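Local coordinates for protein LP15968p (Drosophila melanogaster, PDB 3MN8) that releases C-terminal arginine or lysine from peptides and proteins as a zinc carboxypeptidase, this chain being the active first carboxypeptidase-like unit of a longer protein, at residues Lys95-Met100 against Gly287-Phe292; Ala214-Gly219 against Ala326-Leu331; Pro226-Leu231 against Glu301-Leu306. All coordinates share one frame; numbering follows the deposited sequence.

Interaction 1. Residues Lys95-Met100 against Gly287-Phe292; sequences KYIANM and GGMQDF
Met289 reaches across to Ile97 and Met100, and its CE methyl does all of the touching. The setting is the alpha/beta fold of the M14 zinc carboxypeptidases: strand 93-97 lies inside the central mixed sheet, and helix 289-296 packs against one side of it. Met289 gives up more surface here than either of its partners. Its CG stands anti to the backbone N (chi1 -177°), which carries the chain out toward the sheet before it bends at chi3. That places CE 4.3 Å from Ile97 CB, beside the branch point of the isoleucine rather than at the end of CD1. From Met100 the approach is methyl to methyl, Met100 CE to Met289 CE at 4.2 Å, the two thioether chains running antiparallel past one another. The contact is apolar and entirely buried, with 141 Å² lost over both segments.

Met100 is the residue just before the zinc ligand His101. Its side chain also packs on Asn215 and His217, and its nearest atom is about 5 Å from the zinc ion. Leu201 of helix 196-205 and Asn215 of strand 212-217 also touch Met289. Polar bonds hold the surroundings of these residues: Asn99 OD1 is hydrogen-bonded to Thr142 OG1 and Asn99 ND2 to the carbonyls of Gly102 and Glu104, while Met289 N is bonded to Asn174 OD1, on a side chain that also holds the bound inhibitor. At the next residue, Gln290 NE2 donates to Asp291 OD1 over 2.8 Å, nearly straight at 164° and within the plane of the glutamine amide.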
loop_
_atom_site.group_PDB
_atom_site.type_symbol
_atom_site.label_atom_id
_atom_site.label_comp_id
_atom_site.label_asym_id
_atom_site.label_seq_id
_atom_site.Cartn_x
_atom_site.Cartn_y
_atom_site.Cartn_z
ATOM N N LYS A 95 -4.462 0.196 0.928
ATOM C CA LYS A 95 -4.450 0.047 -0.532
ATOM C C LYS A 95 -3.298 -0.809 -1.065
ATOM O O LYS A 95 -2.205 -0.855 -0.491
ATOM C CB LYS A 95 -4.449 1.412 -1.225
ATOM C CG LYS A 95 -3.212 2.255 -0.979
ATOM C CD LYS A 95 -3.615 3.652 -0.513
ATOM C CE LYS A 95 -2.598 4.698 -0.954
ATOM N NZ LYS A 95 -1.193 4.380 -0.580
ATOM N N TYR A 96 -3.569 -1.501 -2.163
ATOM C CA TYR A 96 -2.532 -2.177 -2.939
ATOM C C TYR A 96 -2.522 -1.608 -4.358
ATOM O O TYR A 96 -3.557 -1.592 -5.036
ATOM C CB TYR A 96 -2.794 -3.682 -2.998
ATOM C CG TYR A 96 -2.232 -4.452 -1.829
ATOM C CD1 TYR A 96 -1.208 -3.923 -1.052
ATOM C CD2 TYR A 96 -2.717 -5.719 -1.506
ATOM C CE1 TYR A 96 -0.679 -4.632 0.005
ATOM C CE2 TYR A 96 -2.195 -6.435 -0.442
ATOM C CZ TYR A 96 -1.176 -5.881 0.315
ATOM O OH TYR A 96 -0.637 -6.558 1.388
ATOM N N ILE A 97 -1.376 -1.113 -4.816
ATOM C CA ILE A 97 -1.306 -0.692 -6.212
ATOM C C ILE A 97 -0.328 -1.577 -6.965
ATOM O O ILE A 97 0.629 -2.084 -6.378
ATOM C CB ILE A 97 -0.949 0.806 -6.400
ATOM C CG1 ILE A 97 -1.984 1.730 -5.726
ATOM C CG2 ILE A 97 -0.923 1.133 -7.882
ATOM C CD1 ILE A 97 -1.718 2.050 -4.286
ATOM N N ALA A 98 -0.580 -1.774 -8.258
ATOM C CA ALA A 98 0.315 -2.562 -9.093
ATOM C C ALA A 98 0.540 -1.922 -10.466
ATOM O O ALA A 98 -0.093 -0.932 -10.820
ATOM C CB ALA A 98 -0.232 -3.961 -9.247
ATOM N N ASN A 99 1.462 -2.500 -11.223
ATOM C CA ASN A 99 1.646 -2.172 -12.631
ATOM C C ASN A 99 1.842 -0.695 -12.946
ATOM O O ASN A 99 1.375 -0.222 -13.992
ATOM C CB ASN A 99 0.478 -2.712 -13.461
ATOM C CG ASN A 99 0.785 -2.730 -14.950
ATOM O OD1 ASN A 99 0.055 -2.161 -15.755
ATOM N ND2 ASN A 99 1.885 -3.370 -15.316
ATOM N N MET A 100 2.532 0.033 -12.068
ATOM C CA MET A 100 2.793 1.442 -12.351
ATOM C C MET A 100 3.784 1.529 -13.494
ATOM O O MET A 100 3.704 2.416 -14.346
ATOM C CB MET A 100 3.283 2.195 -11.115
ATOM C CG MET A 100 4.747 2.009 -10.777
ATOM S SD MET A 100 5.184 3.002 -9.339
ATOM C CE MET A 100 4.424 4.564 -9.780
ATOM N N GLY A 287 11.049 11.220 -6.613
ATOM C CA GLY A 287 9.722 11.451 -7.144
ATOM C C GLY A 287 8.870 10.206 -7.154
ATOM O O GLY A 287 7.880 10.116 -7.884
ATOM N N GLY A 288 9.251 9.238 -6.334
ATOM C CA GLY A 288 8.505 7.997 -6.253
ATOM C C GLY A 288 7.224 8.097 -5.438
ATOM O O GLY A 288 7.061 8.967 -4.587
ATOM N N MET A 289 6.306 7.176 -5.685
ATOM C CA MET A 289 5.045 7.155 -4.954
ATOM C C MET A 289 5.244 6.726 -3.496
ATOM O O MET A 289 4.587 7.242 -2.596
ATOM C CB MET A 289 4.064 6.216 -5.660
ATOM C CG MET A 289 2.684 6.143 -5.045
ATOM S SD MET A 289 1.549 5.306 -6.177
ATOM C CE MET A 289 2.275 3.663 -6.306
ATOM N N GLN A 290 6.157 5.782 -3.276
ATOM C CA GLN A 290 6.408 5.233 -1.944
ATOM C C GLN A 290 6.669 6.350 -0.961
ATOM O O GLN A 290 5.921 6.563 -0.018
ATOM C CB GLN A 290 7.621 4.296 -1.960
ATOM C CG GLN A 290 7.922 3.653 -0.620
ATOM C CD GLN A 290 9.301 2.996 -0.571
ATOM O OE1 GLN A 290 9.442 1.801 -0.842
ATOM N NE2 GLN A 290 10.325 3.780 -0.220
ATOM N N ASP A 291 7.754 7.074 -1.182
ATOM C CA ASP A 291 8.134 8.108 -0.235
ATOM C C ASP A 291 7.085 9.209 -0.191
ATOM O O ASP A 291 6.984 9.933 0.804
ATOM C CB ASP A 291 9.535 8.664 -0.544
ATOM C CG ASP A 291 10.653 7.677 -0.189
ATOM O OD1 ASP A 291 10.343 6.523 0.191
ATOM O OD2 ASP A 291 11.841 8.055 -0.284
ATOM N N PHE A 292 6.301 9.329 -1.264
ATOM C CA PHE A 292 5.281 10.366 -1.299
ATOM C C PHE A 292 4.174 10.070 -0.285
ATOM O O PHE A 292 3.729 10.961 0.446
ATOM C CB PHE A 292 4.703 10.559 -2.694
ATOM C CG PHE A 292 3.478 11.411 -2.709
ATOM C CD1 PHE A 292 3.585 12.780 -2.868
ATOM C CD2 PHE A 292 2.214 10.851 -2.540
ATOM C CE1 PHE A 292 2.454 13.592 -2.865
ATOM C CE2 PHE A 292 1.083 11.648 -2.545
ATOM C CZ PHE A 292 1.200 13.021 -2.703
#

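Interaction 2. Residues Ala214-Gly219 against Ala326-Leu331; sequences ANFHGG and ASLLQL. With ZN (zinc ion), chain F; GEM ((2-guanidinoethylmercapto)succinic acid), chain G.
Ala214 and Phe216 of strand 212-217 meet Leu331 and Leu328 of helix 317-333 in two apolar pairs. Ala214 CB lies 4.2 Å from Leu331 CD1, while Leu328 CD2 comes to 3.5 Å from Phe216 CZ and also touches CE2, so the methyl lies at the far end of the ring. The approach is oblique. Phe216 has its CG anti to the carbonyl carbon (chi1 -57°), which sends the ring out toward the helix; there it also makes an edge-to-face contact with Tyr96. Tyr255 of helix 245-257 packs on Phe216, Leu328 and Leu331 alike.

The polar contacts belong to the other side of the strand. His217 NE2 donates to Asn215 OD1 over 2.7 Å, a bent bond (141°) that comes in above the carbonyl plane of the asparagine. Held at NE2 by Asn215 and at ND1 by the metal, the imidazole has little freedom to turn.

Metal coordination comes last. His217 ND1 binds the zinc ion at 2.1 Å, alongside His101 and Glu104. The inhibitor carboxylate binds the same zinc ion through O13 at 2.1 Å and the more distant O12 at 2.6 Å. The inhibitor sulfur S7 lies over one face of the imidazole. This is the two-histidine, one-glutamate zinc site of M14 carboxypeptidases, carried on a central strand whose reverse side is packed against a helix.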
loop_
_atom_site.group_PDB
_atom_site.type_symbol
_atom_site.label_atom_id
_atom_site.label_comp_id
_atom_site.label_asym_id
_atom_site.label_seq_id
_atom_site.Cartn_x
_atom_site.Cartn_y
_atom_site.Cartn_z
ATOM N N ALA A 214 1.055 -0.813 -0.309
ATOM C CA ALA A 214 2.170 -1.431 -1.002
ATOM C C ALA A 214 1.984 -1.225 -2.485
ATOM O O ALA A 214 0.852 -1.241 -2.961
ATOM C CB ALA A 214 2.236 -2.904 -0.678
ATOM N N ASN A 215 3.078 -0.995 -3.215
ATOM C CA ASN A 215 3.002 -1.038 -4.673
ATOM C C ASN A 215 4.028 -2.000 -5.313
ATOM O O ASN A 215 5.163 -2.157 -4.834
ATOM C CB ASN A 215 2.920 0.362 -5.330
ATOM C CG ASN A 215 4.246 1.065 -5.403
ATOM O OD1 ASN A 215 4.782 1.263 -6.492
ATOM N ND2 ASN A 215 4.783 1.469 -4.251
ATOM N N PHE A 216 3.587 -2.678 -6.372
ATOM C CA PHE A 216 4.281 -3.845 -6.862
ATOM C C PHE A 216 4.992 -3.569 -8.160
ATOM O O PHE A 216 4.460 -2.920 -9.061
ATOM C CB PHE A 216 3.304 -5.008 -7.003
ATOM C CG PHE A 216 2.592 -5.329 -5.730
ATOM C CD1 PHE A 216 1.392 -4.718 -5.412
ATOM C CD2 PHE A 216 3.144 -6.217 -4.823
ATOM C CE1 PHE A 216 0.751 -5.001 -4.222
ATOM C CE2 PHE A 216 2.501 -6.500 -3.623
ATOM C CZ PHE A 216 1.310 -5.894 -3.325
ATOM N N HIS A 217 6.209 -4.087 -8.239
ATOM C CA HIS A 217 7.065 -3.895 -9.378
ATOM C C HIS A 217 7.671 -5.234 -9.750
ATOM O O HIS A 217 7.516 -6.215 -9.027
ATOM C CB HIS A 217 8.177 -2.905 -9.026
ATOM C CG HIS A 217 7.687 -1.514 -8.771
ATOM N ND1 HIS A 217 7.837 -0.495 -9.685
ATOM C CD2 HIS A 217 7.038 -0.975 -7.710
ATOM C CE1 HIS A 217 7.313 0.615 -9.198
ATOM N NE2 HIS A 217 6.818 0.349 -8.000
ATOM N N GLY A 218 8.368 -5.267 -10.878
ATOM C CA GLY A 218 9.036 -6.474 -11.311
ATOM C C GLY A 218 10.442 -6.114 -11.716
ATOM O O GLY A 218 10.756 -4.936 -11.900
ATOM N N GLY A 219 11.294 -7.119 -11.843
ATOM C CA GLY A 219 12.667 -6.883 -12.231
ATOM C C GLY A 219 13.556 -7.549 -11.213
ATOM O O GLY A 219 14.698 -7.926 -11.494
ATOM N N ALA A 326 0.228 -15.768 1.021
ATOM C CA ALA A 326 0.442 -15.563 2.454
ATOM C C ALA A 326 1.047 -14.191 2.794
ATOM O O ALA A 326 0.647 -13.541 3.772
ATOM C CB ALA A 326 1.316 -16.675 3.016
ATOM N N SER A 327 2.015 -13.760 1.988
ATOM C CA SER A 327 2.671 -12.466 2.185
ATOM C C SER A 327 1.727 -11.271 1.978
ATOM O O SER A 327 1.900 -10.224 2.586
ATOM C CB SER A 327 3.875 -12.350 1.245
ATOM O OG SER A 327 4.643 -13.551 1.249
ATOM N N LEU A 328 0.734 -11.431 1.111
ATOM C CA LEU A 328 -0.216 -10.358 0.827
ATOM C C LEU A 328 -1.277 -10.270 1.923
ATOM O O LEU A 328 -1.748 -9.191 2.286
ATOM C CB LEU A 328 -0.879 -10.563 -0.547
ATOM C CG LEU A 328 -0.062 -10.392 -1.843
ATOM C CD1 LEU A 328 -0.641 -11.255 -2.942
ATOM C CD2 LEU A 328 -0.011 -8.933 -2.286
ATOM N N LEU A 329 -1.651 -11.418 2.460
ATOM C CA LEU A 329 -2.588 -11.438 3.571
ATOM C C LEU A 329 -1.926 -10.930 4.853
ATOM O O LEU A 329 -2.440 -10.033 5.523
ATOM C CB LEU A 329 -3.116 -12.857 3.783
ATOM C CG LEU A 329 -4.301 -13.326 2.934
ATOM C CD1 LEU A 329 -4.799 -12.234 1.970
ATOM C CD2 LEU A 329 -3.958 -14.648 2.209
ATOM N N GLN A 330 -0.780 -11.512 5.186
ATOM C CA GLN A 330 -0.077 -11.159 6.410
ATOM C C GLN A 330 0.327 -9.687 6.459
ATOM O O GLN A 330 0.268 -9.064 7.514
ATOM C CB GLN A 330 1.137 -12.069 6.606
ATOM C CG GLN A 330 0.756 -13.491 6.924
ATOM C CD GLN A 330 -0.164 -13.570 8.128
ATOM O OE1 GLN A 330 0.257 -13.338 9.256
ATOM N NE2 GLN A 330 -1.427 -13.902 7.890
ATOM N N LEU A 331 0.738 -9.134 5.322
ATOM C CA LEU A 331 1.095 -7.719 5.251
ATOM C C LEU A 331 -0.142 -6.900 5.565
ATOM O O LEU A 331 -0.093 -5.953 6.344
ATOM C CB LEU A 331 1.625 -7.354 3.866
ATOM C CG LEU A 331 2.184 -5.940 3.673
ATOM C CD1 LEU A 331 2.753 -5.783 2.278
ATOM C CD2 LEU A 331 1.117 -4.890 3.893
HETATM ZN ZN ZN F . 8.916 -0.908 -11.476
HETATM C C8 GEM G . 12.569 0.947 -8.871
HETATM S S7 GEM G . 11.427 1.186 -7.538
HETATM C C6 GEM G . 12.103 0.084 -6.330
HETATM C C5 GEM G . 13.581 0.327 -6.034
HETATM N N3 GEM G . 13.684 1.595 -5.329
HETATM C C1 GEM G . 14.797 2.260 -5.038
HETATM N N4 GEM G . 14.737 3.414 -4.386
HETATM N N2 GEM G . 15.978 1.774 -5.405
HETATM C C9 GEM G . 12.280 2.005 -9.902
HETATM O O14 GEM G . 11.292 2.751 -9.720
HETATM O O15 GEM G . 13.034 2.111 -10.892
HETATM C C10 GEM G . 12.517 -0.469 -9.469
HETATM C C11 GEM G . 11.252 -0.852 -10.227
HETATM O O12 GEM G . 10.713 -1.947 -9.935
HETATM O O13 GEM G . 10.810 -0.098 -11.131
#

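Interaction 3. Residues Pro226-Leu231 against Glu301-Leu306; sequences PYDNSL and ELTIEL. With GEM ((2-guanidinoethylmercapto)succinic acid), chain G.
Asp228 turns its CG anti to its carbonyl carbon (chi1 -81°), and Thr303 does the same with OG1 (chi1 -48°), which turns a carboxylate and a hydroxyl toward one shared water. Asp228 OD2 and Thr303 OG1 remain 4.4 Å apart, and the water spans the distance. It donates to both, at 3.1 Å to Asp228 OD2 and 2.6 Å to Thr303 OG1. The threonine hydroxyl is also hydrogen-bonded to Gln290 OE1, and Asp291 OD2 takes the backbone N-H of Asp228, so residues of helix 289-296 bind both partners.

While OD2 takes the water, N4 of the inhibitor's guanidinium group lies over the face of the carboxylate, 2.9 Å from Asp228 OD1 and nearly as close to its CG. Thr303 uses its other branch on the ligand, CG2 resting 3.6 Å from the inhibitor atom C6. In the M14 carboxypeptidase domain this is probably the pocket for the basic side chain of the substrate, and an acid beside the guanidinium is consistent with release of C-terminal arginine and lysine. With an alanine in place of Asp228, the guanidinium is likely to lose this nearby negative charge and the water to keep only Thr303 of the two segments. Further along the same strand lies Glu305, the predicted proton donor/acceptor.

At the other end of the contact, the ring of Pro226 lies against the strand backbone, with CD 3.6 Å from Glu301 O and CG slightly farther from the same oxygen. The peptide bond from Pro226 to Tyr227 is cis, in the loop just before Asp228. Beyond its carbonyl, the Glu301 side chain leads elsewhere, its OE1 hydrogen-bonded to Ser213 OG.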
loop_
_atom_site.group_PDB
_atom_site.type_symbol
_atom_site.label_atom_id
_atom_site.label_comp_id
_atom_site.label_asym_id
_atom_site.label_seq_id
_atom_site.Cartn_x
_atom_site.Cartn_y
_atom_site.Cartn_z
ATOM N N PRO A 226 11.031 2.916 2.402
ATOM C CA PRO A 226 11.577 4.284 2.463
ATOM C C PRO A 226 12.859 4.427 3.313
ATOM O O PRO A 226 13.134 3.604 4.201
ATOM C CB PRO A 226 10.433 5.090 3.101
ATOM C CG PRO A 226 9.196 4.307 2.794
ATOM C CD PRO A 226 9.612 2.860 2.792
ATOM N N TYR A 227 13.653 5.458 3.034
ATOM C CA TYR A 227 13.430 6.358 1.919
ATOM C C TYR A 227 14.151 5.830 0.682
ATOM O O TYR A 227 15.065 4.994 0.788
ATOM C CB TYR A 227 13.984 7.748 2.244
ATOM C CG TYR A 227 13.245 8.529 3.300
ATOM C CD1 TYR A 227 11.941 8.975 3.085
ATOM C CD2 TYR A 227 13.871 8.867 4.496
ATOM C CE1 TYR A 227 11.276 9.715 4.036
ATOM C CE2 TYR A 227 13.211 9.599 5.455
ATOM C CZ TYR A 227 11.912 10.019 5.219
ATOM O OH TYR A 227 11.249 10.746 6.172
ATOM N N ASP A 228 13.750 6.341 -0.483
ATOM C CA ASP A 228 14.329 5.956 -1.773
ATOM C C ASP A 228 15.434 6.927 -2.172
ATOM O O ASP A 228 16.173 6.687 -3.126
ATOM C CB ASP A 228 13.248 5.932 -2.866
ATOM C CG ASP A 228 12.423 4.635 -2.865
ATOM O OD1 ASP A 228 12.845 3.656 -2.209
ATOM O OD2 ASP A 228 11.358 4.588 -3.532
ATOM N N ASN A 229 15.534 8.034 -1.445
ATOM C CA ASN A 229 16.552 9.039 -1.747
ATOM C C ASN A 229 17.014 9.818 -0.508
ATOM O O ASN A 229 16.494 9.610 0.596
ATOM C CB ASN A 229 16.071 9.993 -2.852
ATOM C CG ASN A 229 15.030 10.990 -2.365
ATOM O OD1 ASN A 229 14.587 10.960 -1.205
ATOM N ND2 ASN A 229 14.630 11.889 -3.260
ATOM N N SER A 230 17.989 10.707 -0.694
ATOM C CA SER A 230 18.500 11.505 0.416
ATOM C C SER A 230 19.008 12.858 -0.050
ATOM O O SER A 230 19.136 13.093 -1.251
ATOM C CB SER A 230 19.614 10.748 1.140
ATOM O OG SER A 230 20.737 10.585 0.303
ATOM N N LEU A 231 19.283 13.740 0.906
ATOM C CA LEU A 231 19.953 15.019 0.637
ATOM C C LEU A 231 21.377 14.819 0.085
ATOM O O LEU A 231 21.870 15.626 -0.712
ATOM C CB LEU A 231 20.014 15.893 1.903
ATOM C CG LEU A 231 18.855 16.820 2.289
ATOM C CD1 LEU A 231 19.054 17.331 3.696
ATOM C CD2 LEU A 231 18.713 17.997 1.330
ATOM N N GLU A 301 3.821 3.139 2.838
ATOM C CA GLU A 301 3.872 2.303 1.640
ATOM C C GLU A 301 5.201 1.569 1.482
ATOM O O GLU A 301 6.277 2.159 1.614
ATOM C CB GLU A 301 3.578 3.147 0.396
ATOM C CG GLU A 301 3.678 2.397 -0.923
ATOM C CD GLU A 301 3.025 3.154 -2.075
ATOM O OE1 GLU A 301 1.782 3.337 -2.048
ATOM O OE2 GLU A 301 3.745 3.568 -3.014
ATOM N N LEU A 302 5.122 0.276 1.190
ATOM C CA LEU A 302 6.293 -0.490 0.764
ATOM C C LEU A 302 6.334 -0.574 -0.744
ATOM O O LEU A 302 5.301 -0.488 -1.406
ATOM C CB LEU A 302 6.242 -1.923 1.300
ATOM C CG LEU A 302 6.377 -2.136 2.802
ATOM C CD1 LEU A 302 6.480 -3.628 3.078
ATOM C CD2 LEU A 302 7.591 -1.394 3.338
ATOM N N THR A 303 7.535 -0.761 -1.283
ATOM C CA THR A 303 7.710 -1.098 -2.692
ATOM C C THR A 303 8.046 -2.584 -2.759
ATOM O O THR A 303 9.013 -3.034 -2.148
ATOM C CB THR A 303 8.867 -0.299 -3.355
ATOM O OG1 THR A 303 8.751 1.095 -3.044
ATOM C CG2 THR A 303 8.856 -0.474 -4.871
ATOM N N ILE A 304 7.253 -3.356 -3.491
ATOM C CA ILE A 304 7.518 -4.787 -3.562
ATOM C C ILE A 304 7.772 -5.322 -4.972
ATOM O O ILE A 304 6.943 -5.171 -5.885
ATOM C CB ILE A 304 6.430 -5.601 -2.874
ATOM C CG1 ILE A 304 6.399 -5.257 -1.392
ATOM C CG2 ILE A 304 6.700 -7.088 -3.059
ATOM C CD1 ILE A 304 5.137 -5.680 -0.713
ATOM N N GLU A 305 8.938 -5.950 -5.121
ATOM C CA GLU A 305 9.371 -6.528 -6.385
ATOM C C GLU A 305 9.015 -8.013 -6.379
ATOM O O GLU A 305 9.433 -8.751 -5.487
ATOM C CB GLU A 305 10.885 -6.332 -6.553
ATOM C CG GLU A 305 11.367 -4.870 -6.521
ATOM C CD GLU A 305 11.102 -4.133 -7.827
ATOM O OE1 GLU A 305 11.451 -2.942 -7.927
ATOM O OE2 GLU A 305 10.537 -4.747 -8.757
ATOM N N LEU A 306 8.255 -8.455 -7.375
ATOM C CA LEU A 306 7.684 -9.806 -7.350
ATOM C C LEU A 306 8.458 -10.853 -8.148
ATOM O O LEU A 306 8.627 -11.986 -7.693
ATOM C CB LEU A 306 6.221 -9.782 -7.808
ATOM C CG LEU A 306 5.354 -8.915 -6.907
ATOM C CD1 LEU A 306 3.991 -8.662 -7.513
ATOM C CD2 LEU A 306 5.231 -9.564 -5.551
HETATM C C8 GEM G . 12.569 0.947 -8.871
HETATM S S7 GEM G . 11.427 1.186 -7.538
HETATM C C6 GEM G . 12.103 0.084 -6.330
HETATM C C5 GEM G . 13.581 0.327 -6.034
HETATM N N3 GEM G . 13.684 1.595 -5.329
HETATM C C1 GEM G . 14.797 2.260 -5.038
HETATM N N4 GEM G . 14.737 3.414 -4.386
HETATM N N2 GEM G . 15.978 1.774 -5.405
HETATM C C9 GEM G . 12.280 2.005 -9.902
HETATM O O14 GEM G . 11.292 2.751 -9.720
HETATM O O15 GEM G . 13.034 2.111 -10.892
HETATM C C10 GEM G . 12.517 -0.469 -9.469
HETATM C C11 GEM G . 11.252 -0.852 -10.227
HETATM O O12 GEM G . 10.713 -1.947 -9.935
HETATM O O13 GEM G . 10.810 -0.098 -11.131
HETATM O O HOH W 1 9.444 2.666 -5.035
#

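Reading from the N terminus, 95-100 comes first and waits for 287-292, so interaction 1 closes a loop of 186 residues. Within that loop lie 214-219 and 226-231, whose partners come only after 287-292; interactions 2 and 3 therefore both cross interaction 1. Interaction 3, closing 69 residues at 301-306, is nested inside interaction 2, which closes last at 326-331. Strands 93-97, 212-217 and 300-305 are consecutive neighbours in the central sheet, with Ile97 N bonded to Ala214 O and Asn215 O to Ile304 N. Helices 289-296 and 317-333 are thus tied to one sheet, and interactions 2 and 3 share the inhibitor.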